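Local structure of poly(ADP-ribose) glycohydrolase (Thermomonospora curvata, 3SIG) at residues 35-40 with 152-157; 255-260 with 268-273. The protein hydrolyses poly(ADP-ribose), most likely cleaving the ribose–ribose glycosidic bonds of the polymer, and is bound here to ADP-ribose. All blocks are in the same frame, centred on the assembly; numbering follows the deposited sequence.

Coming from the N terminus, the chain passes through helix 31-39 and returns to it much later: contact 1 closes a loop of 111 residues when strand 147-157 runs up against A37. Contact 2 opens only after that loop is complete, and it closes a short one of seven residues, from the end of strand 252-256 to helix 265-273 at the C terminus. The two loops therefore follow one another without nesting or crossing. Both strands belong to the same mixed sheet, each next to an outermost strand, at opposite ends. The contact centres lie about 28 Å apart on opposite sides of the chain's centre, and each contact joins a helix to a strand near its own end of the sheet.

Contact 1: 35-40 with 152-157; sequences AQAVRG and GVPVFR
G152 meets A37 through its carbonyl: the oxygen G152 O lies 3.8 Å from the methyl A37 CB, an ordinary van der Waals approach to a buried methyl. That methyl is all the helix contributes here, since A37 alone turns its side chain at the strand. G152 has a positive phi (61°), and the chain turns a corner there. Its amide N is bonded to the side-chain oxygen OE1 of Q88.

V153 comes next, and the two CA atoms nearest each other are V153 CA and A37 CA, 5.3 Å apart. V153 passes alongside the methyl, touching it with CA and CG2: V153 CA is 4.0 Å from A37 CB, and V153 CG2 is also 4.0 Å from A37 CB. With chi1 at 176°, CG1 is anti to the backbone N, which places CG2 beside that nitrogen and within reach of the helix. P154 finishes the contact more loosely, its ring carbon CD resting 4.5 Å from A37 CB. From V155 onward the strand draws away from the helix.

The result is a small seam with no polar bond across it, carbon on carbon except for G152 O, burying 94 Å² in all, in which a single methyl fits against three consecutive residues. Around it, P154 also packs on H33 and V34, one turn back along helix 31-39, while V153 leans on F172 of the adjacent strand 163-175. V153 and V155 exchange backbone hydrogen bonds with V170 and Y168 of that strand. The last turn of helix 31-39 thus lies against the G152-P154 part of strand 147-157, near the sheet edge formed by strand 42-44.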
loop_
_atom_site.group_PDB
_atom_site.type_symbol
_atom_site.label_atom_id
_atom_site.label_comp_id
_atom_site.label_asym_id
_atom_site.label_seq_id
_atom_site.Cartn_x
_atom_site.Cartn_y
_atom_site.Cartn_z
ATOM N N ALA A 35 10.077 -10.757 12.023
ATOM C CA ALA A 35 11.095 -11.585 11.363
ATOM C C ALA A 35 10.504 -12.449 10.272
ATOM O O ALA A 35 11.112 -12.566 9.197
ATOM C CB ALA A 35 11.827 -12.436 12.370
ATOM N N GLN A 36 9.319 -12.996 10.485
ATOM C CA GLN A 36 8.654 -13.807 9.481
ATOM C C GLN A 36 8.310 -12.943 8.279
ATOM O O GLN A 36 8.493 -13.349 7.125
ATOM C CB GLN A 36 7.396 -14.466 10.025
ATOM C CG GLN A 36 7.672 -15.569 11.021
ATOM C CD GLN A 36 6.379 -16.210 11.472
ATOM O OE1 GLN A 36 5.435 -16.339 10.679
ATOM N NE2 GLN A 36 6.307 -16.581 12.749
ATOM N N ALA A 37 7.775 -11.756 8.501
ATOM C CA ALA A 37 7.442 -10.870 7.406
ATOM C C ALA A 37 8.684 -10.515 6.596
ATOM O O ALA A 37 8.637 -10.504 5.361
ATOM C CB ALA A 37 6.741 -9.628 7.920
ATOM N N VAL A 38 9.793 -10.207 7.258
ATOM C CA VAL A 38 11.018 -9.857 6.550
ATOM C C VAL A 38 11.522 -11.042 5.728
ATOM O O VAL A 38 11.834 -10.908 4.553
ATOM C CB VAL A 38 12.111 -9.398 7.546
ATOM C CG1 VAL A 38 13.443 -9.236 6.825
ATOM C CG2 VAL A 38 11.674 -8.100 8.207
ATOM N N ARG A 39 11.578 -12.214 6.353
ATOM C CA ARG A 39 12.098 -13.408 5.664
ATOM C C ARG A 39 11.231 -13.839 4.487
ATOM O O ARG A 39 11.745 -14.450 3.547
ATOM C CB ARG A 39 12.245 -14.583 6.651
ATOM C CG ARG A 39 13.334 -14.384 7.669
ATOM C CD ARG A 39 13.584 -15.653 8.515
ATOM N NE ARG A 39 14.416 -16.636 7.797
ATOM C CZ ARG A 39 14.066 -17.894 7.528
ATOM N NH1 ARG A 39 12.901 -18.381 7.927
ATOM N NH2 ARG A 39 14.900 -18.677 6.866
ATOM N N GLY A 40 9.958 -13.490 4.534
ATOM C CA GLY A 40 9.024 -13.823 3.472
ATOM C C GLY A 40 8.890 -12.757 2.395
ATOM O O GLY A 40 8.153 -12.916 1.437
ATOM N N GLY A 152 2.218 -11.031 5.898
ATOM C CA GLY A 152 2.101 -11.166 7.336
ATOM C C GLY A 152 2.752 -10.065 8.149
ATOM O O GLY A 152 3.253 -10.297 9.238
ATOM N N VAL A 153 2.705 -8.829 7.670
ATOM C CA VAL A 153 3.295 -7.714 8.388
ATOM C C VAL A 153 2.391 -7.376 9.567
ATOM O O VAL A 153 1.194 -7.093 9.404
ATOM C CB VAL A 153 3.425 -6.483 7.474
ATOM C CG1 VAL A 153 3.956 -5.312 8.252
ATOM C CG2 VAL A 153 4.338 -6.811 6.300
ATOM N N PRO A 154 2.944 -7.321 10.785
ATOM C CA PRO A 154 2.126 -6.945 11.928
ATOM C C PRO A 154 1.822 -5.441 11.903
ATOM O O PRO A 154 2.715 -4.622 11.644
ATOM C CB PRO A 154 2.994 -7.348 13.131
ATOM C CG PRO A 154 4.363 -7.374 12.617
ATOM C CD PRO A 154 4.294 -7.732 11.172
ATOM N N VAL A 155 0.577 -5.104 12.191
ATOM C CA VAL A 155 0.088 -3.737 12.323
ATOM C C VAL A 155 -0.280 -3.557 13.776
ATOM O O VAL A 155 -1.024 -4.370 14.345
ATOM C CB VAL A 155 -1.141 -3.499 11.432
ATOM C CG1 VAL A 155 -1.648 -2.076 11.566
ATOM C CG2 VAL A 155 -0.808 -3.783 9.997
ATOM N N PHE A 156 0.241 -2.505 14.385
ATOM C CA PHE A 156 0.147 -2.332 15.836
ATOM C C PHE A 156 -0.138 -0.897 16.272
ATOM O O PHE A 156 0.016 -0.602 17.474
ATOM C CB PHE A 156 1.403 -2.907 16.546
ATOM C CG PHE A 156 2.721 -2.449 15.952
ATOM C CD1 PHE A 156 3.436 -3.285 15.111
ATOM C CD2 PHE A 156 3.250 -1.201 16.247
ATOM C CE1 PHE A 156 4.637 -2.872 14.567
ATOM C CE2 PHE A 156 4.446 -0.782 15.688
ATOM C CZ PHE A 156 5.129 -1.615 14.841
ATOM N N ARG A 157 -0.620 -0.021 15.378
ATOM C CA ARG A 157 -1.156 1.278 15.781
ATOM C C ARG A 157 -2.483 1.536 15.105
ATOM O O ARG A 157 -2.717 1.032 13.980
ATOM C CB ARG A 157 -0.227 2.458 15.466
ATOM C CG ARG A 157 1.124 2.416 16.104
ATOM C CD ARG A 157 1.854 3.741 15.916
ATOM N NE ARG A 157 3.239 3.602 16.298
ATOM C CZ ARG A 157 3.694 3.905 17.497
ATOM N NH1 ARG A 157 2.883 4.383 18.414
ATOM N NH2 ARG A 157 4.974 3.726 17.775
#

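Contact 2: 255-260 with 268-273; sequences FAVWDT and AAFARR. With AR6 ([(2R,3S,4R,5R)-5-(6-aminopurin-9-yl)-3,4-dihydroxy-oxolan-2-yl]methyl [hydroxy-[[(2R,3S,4R,5S)-3,4,5-trihydroxyoxolan-2-yl]methoxy]phosphoryl] hydrogen phosphate), chain B.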
loop_
_atom_site.group_PDB
_atom_site.type_symbol
_atom_site.label_atom_id
_atom_site.label_comp_id
_atom_site.label_asym_id
_atom_site.label_seq_id
_atom_site.Cartn_x
_atom_site.Cartn_y
_atom_site.Cartn_z
ATOM N N PHE A 255 -12.089 0.277 -1.701
ATOM C CA PHE A 255 -11.371 1.501 -2.014
ATOM C C PHE A 255 -11.517 2.379 -0.804
ATOM O O PHE A 255 -12.539 3.077 -0.640
ATOM C CB PHE A 255 -11.903 2.142 -3.302
ATOM C CG PHE A 255 -11.694 1.286 -4.515
ATOM C CD1 PHE A 255 -10.472 1.219 -5.144
ATOM C CD2 PHE A 255 -12.712 0.492 -4.997
ATOM C CE1 PHE A 255 -10.289 0.423 -6.278
ATOM C CE2 PHE A 255 -12.519 -0.297 -6.128
ATOM C CZ PHE A 255 -11.305 -0.356 -6.735
ATOM N N ALA A 256 -10.488 2.328 0.049
ATOM C CA ALA A 256 -10.460 3.094 1.290
ATOM C C ALA A 256 -9.750 4.404 0.977
ATOM O O ALA A 256 -8.540 4.403 0.721
ATOM C CB ALA A 256 -9.725 2.322 2.367
ATOM N N VAL A 257 -10.522 5.496 0.913
ATOM C CA VAL A 257 -9.991 6.749 0.451
ATOM C C VAL A 257 -10.224 7.806 1.535
ATOM O O VAL A 257 -11.333 8.327 1.674
ATOM C CB VAL A 257 -10.611 7.190 -0.856
ATOM C CG1 VAL A 257 -9.845 8.426 -1.352
ATOM C CG2 VAL A 257 -10.563 6.056 -1.902
ATOM N N TRP A 258 -9.175 8.128 2.298
ATOM C CA TRP A 258 -9.180 9.090 3.382
ATOM C C TRP A 258 -8.506 10.353 2.858
ATOM O O TRP A 258 -7.273 10.405 2.728
ATOM C CB TRP A 258 -8.404 8.533 4.569
ATOM C CG TRP A 258 -8.357 9.482 5.717
ATOM C CD1 TRP A 258 -9.430 9.996 6.370
ATOM C CD2 TRP A 258 -7.209 10.106 6.285
ATOM N NE1 TRP A 258 -9.022 10.883 7.346
ATOM C CE2 TRP A 258 -7.657 10.966 7.313
ATOM C CE3 TRP A 258 -5.844 10.001 6.059
ATOM C CZ2 TRP A 258 -6.780 11.711 8.110
ATOM C CZ3 TRP A 258 -4.969 10.744 6.847
ATOM C CH2 TRP A 258 -5.443 11.596 7.855
ATOM N N ASP A 259 -9.333 11.348 2.541
ATOM C CA ASP A 259 -8.885 12.546 1.854
ATOM C C ASP A 259 -9.317 13.739 2.691
ATOM O O ASP A 259 -10.500 14.113 2.712
ATOM C CB ASP A 259 -9.514 12.633 0.460
ATOM C CG ASP A 259 -8.978 13.787 -0.352
ATOM O OD1 ASP A 259 -8.177 14.591 0.178
ATOM O OD2 ASP A 259 -9.359 13.858 -1.546
ATOM N N THR A 260 -8.370 14.375 3.363
ATOM C CA THR A 260 -8.688 15.478 4.246
ATOM C C THR A 260 -8.794 16.823 3.539
ATOM O O THR A 260 -9.106 17.831 4.178
ATOM C CB THR A 260 -7.662 15.621 5.375
ATOM O OG1 THR A 260 -6.355 15.788 4.813
ATOM C CG2 THR A 260 -7.688 14.369 6.259
ATOM N N ALA A 268 -14.392 11.364 -3.739
ATOM C CA ALA A 268 -15.517 11.602 -4.631
ATOM C C ALA A 268 -15.354 10.903 -5.978
ATOM O O ALA A 268 -16.312 10.369 -6.518
ATOM C CB ALA A 268 -15.716 13.092 -4.823
ATOM N N ALA A 269 -14.150 10.890 -6.540
ATOM C CA ALA A 269 -13.923 10.262 -7.840
ATOM C C ALA A 269 -14.154 8.761 -7.762
ATOM O O ALA A 269 -14.748 8.173 -8.663
ATOM C CB ALA A 269 -12.512 10.540 -8.326
ATOM N N PHE A 270 -13.702 8.142 -6.683
ATOM C CA PHE A 270 -13.916 6.713 -6.515
ATOM C C PHE A 270 -15.381 6.393 -6.220
ATOM O O PHE A 270 -15.927 5.433 -6.782
ATOM C CB PHE A 270 -12.983 6.125 -5.448
ATOM C CG PHE A 270 -11.606 5.838 -5.979
ATOM C CD1 PHE A 270 -11.233 4.547 -6.333
ATOM C CD2 PHE A 270 -10.700 6.865 -6.191
ATOM C CE1 PHE A 270 -9.965 4.315 -6.860
ATOM C CE2 PHE A 270 -9.463 6.619 -6.740
ATOM C CZ PHE A 270 -9.098 5.343 -7.063
ATOM N N ALA A 271 -16.041 7.224 -5.411
ATOM C CA ALA A 271 -17.460 7.028 -5.101
ATOM C C ALA A 271 -18.286 7.102 -6.369
ATOM O O ALA A 271 -19.212 6.322 -6.563
ATOM C CB ALA A 271 -17.951 8.066 -4.084
ATOM N N ARG A 272 -17.947 8.029 -7.250
ATOM C CA ARG A 272 -18.678 8.170 -8.502
ATOM C C ARG A 272 -18.514 6.944 -9.376
ATOM O O ARG A 272 -19.451 6.463 -10.001
ATOM C CB ARG A 272 -18.206 9.400 -9.269
ATOM C CG ARG A 272 -18.733 10.699 -8.664
ATOM C CD ARG A 272 -18.553 11.884 -9.602
ATOM N NE ARG A 272 -17.151 12.228 -9.802
ATOM C CZ ARG A 272 -16.433 12.968 -8.961
ATOM N NH1 ARG A 272 -16.980 13.451 -7.852
ATOM N NH2 ARG A 272 -15.170 13.229 -9.231
ATOM N N ARG A 273 -17.303 6.423 -9.446
ATOM C CA ARG A 273 -17.055 5.341 -10.386
ATOM C C ARG A 273 -17.580 4.005 -9.869
ATOM O O ARG A 273 -18.062 3.201 -10.679
ATOM C CB ARG A 273 -15.555 5.236 -10.698
ATOM C CG ARG A 273 -15.174 4.151 -11.726
ATOM C CD ARG A 273 -15.883 4.443 -13.047
ATOM N NE ARG A 273 -15.786 3.401 -14.073
ATOM C CZ ARG A 273 -16.593 2.348 -14.159
ATOM N NH1 ARG A 273 -17.521 2.136 -13.242
ATOM N NH2 ARG A 273 -16.439 1.472 -15.145
HETATM N N1 AR6 B . -5.561 5.915 3.776
HETATM C C2 AR6 B . -6.290 5.995 2.667
HETATM N N3 AR6 B . -6.222 6.991 1.736
HETATM C C4 AR6 B . -5.293 7.932 2.022
HETATM C C5 AR6 B . -4.474 7.887 3.204
HETATM C C6 AR6 B . -4.664 6.822 4.045
HETATM N N6 AR6 B . -3.917 6.732 5.221
HETATM N N7 AR6 B . -3.611 9.038 3.132
HETATM C C8 AR6 B . -3.936 9.678 2.059
HETATM N N9 AR6 B . -4.933 9.094 1.335
HETATM P PA AR6 B . -0.573 9.602 -1.169
HETATM P PB AR6 B . 0.768 8.968 -3.753
HETATM C "C1'" AR6 B . -5.573 9.454 0.072
HETATM O O1A AR6 B . -0.438 11.048 -1.486
HETATM O O1B AR6 B . 0.862 7.601 -4.399
HETATM C C1D AR6 B . 4.533 9.314 0.048
HETATM O O1D AR6 B . 5.432 10.254 0.567
HETATM C "C2'" AR6 B . -5.533 10.934 -0.239
HETATM O "O2'" AR6 B . -6.702 11.311 -0.912
HETATM O O2A AR6 B . 0.002 9.105 0.132
HETATM O O2B AR6 B . 0.091 10.063 -4.507
HETATM C C2D AR6 B . 5.327 8.204 -0.519
HETATM O O2D AR6 B . 6.347 7.690 0.264
HETATM C "C3'" AR6 B . -4.366 11.029 -1.153
HETATM O "O3'" AR6 B . -4.477 12.080 -2.056
HETATM O O3A AR6 B . -0.016 8.739 -2.383
HETATM C C3D AR6 B . 5.520 8.559 -1.932
HETATM O O3D AR6 B . 6.706 9.309 -1.937
HETATM C "C4'" AR6 B . -4.329 9.708 -1.866
HETATM O "O4'" AR6 B . -5.000 8.794 -1.028
HETATM C C4D AR6 B . 4.309 9.369 -2.233
HETATM O O4D AR6 B . 3.812 9.904 -1.015
HETATM C "C5'" AR6 B . -2.945 9.189 -2.232
HETATM O "O5'" AR6 B . -2.114 9.136 -1.084
HETATM C C5D AR6 B . 3.211 8.588 -2.954
HETATM O O5D AR6 B . 2.191 9.498 -3.318
#
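This is an apolar strand-to-helix contact: F255 and V257, at the end of strand 252-256 and just past it, pack against F270 of the C-terminal helix 265-273. The two phenylalanines carry most of it. Their side chains cross at about a right angle, and the rings meet obliquely, with centroids 5.3 Å apart and planes inclined at 41°. F255 CD1 sits 3.6 Å from both F270 CD1 and F270 CE1. Both CB atoms point across the contact, and each phenylalanine has CG anti to its own carbonyl carbon (chi1 -64° in F255). V257 adds its CG2 methyl, 4.2 Å from F270 CG. F274 stacks on F255, and A233 of helix 229-240 and V69 of strand 66-70 also pack on F270.

On the far side of the same backbone, A256 and W258 meet the ligand. W258 O stands directly over the adenine, 3.0 Å from AR6 N9, and the tryptophan brings the CE3 edge of its ring over the same face, 3.8 Å from AR6 N7. A256 O lies near the adenine plane, 3.4 Å from AR6 C2.

From F255 to W258 side chains alternate between the helix and the nucleotide side. D259 serves both: its CB points toward the helix side yet lies 3.4 Å from the ribose hydroxyl AR6 O2', while its carboxylate is held by a salt bridge to R266 and a bond from A261 N. The arrangement is in keeping with the macrodomain fold of this family, where loops at the C-terminal ends of sheet strands cradle ADP-ribose.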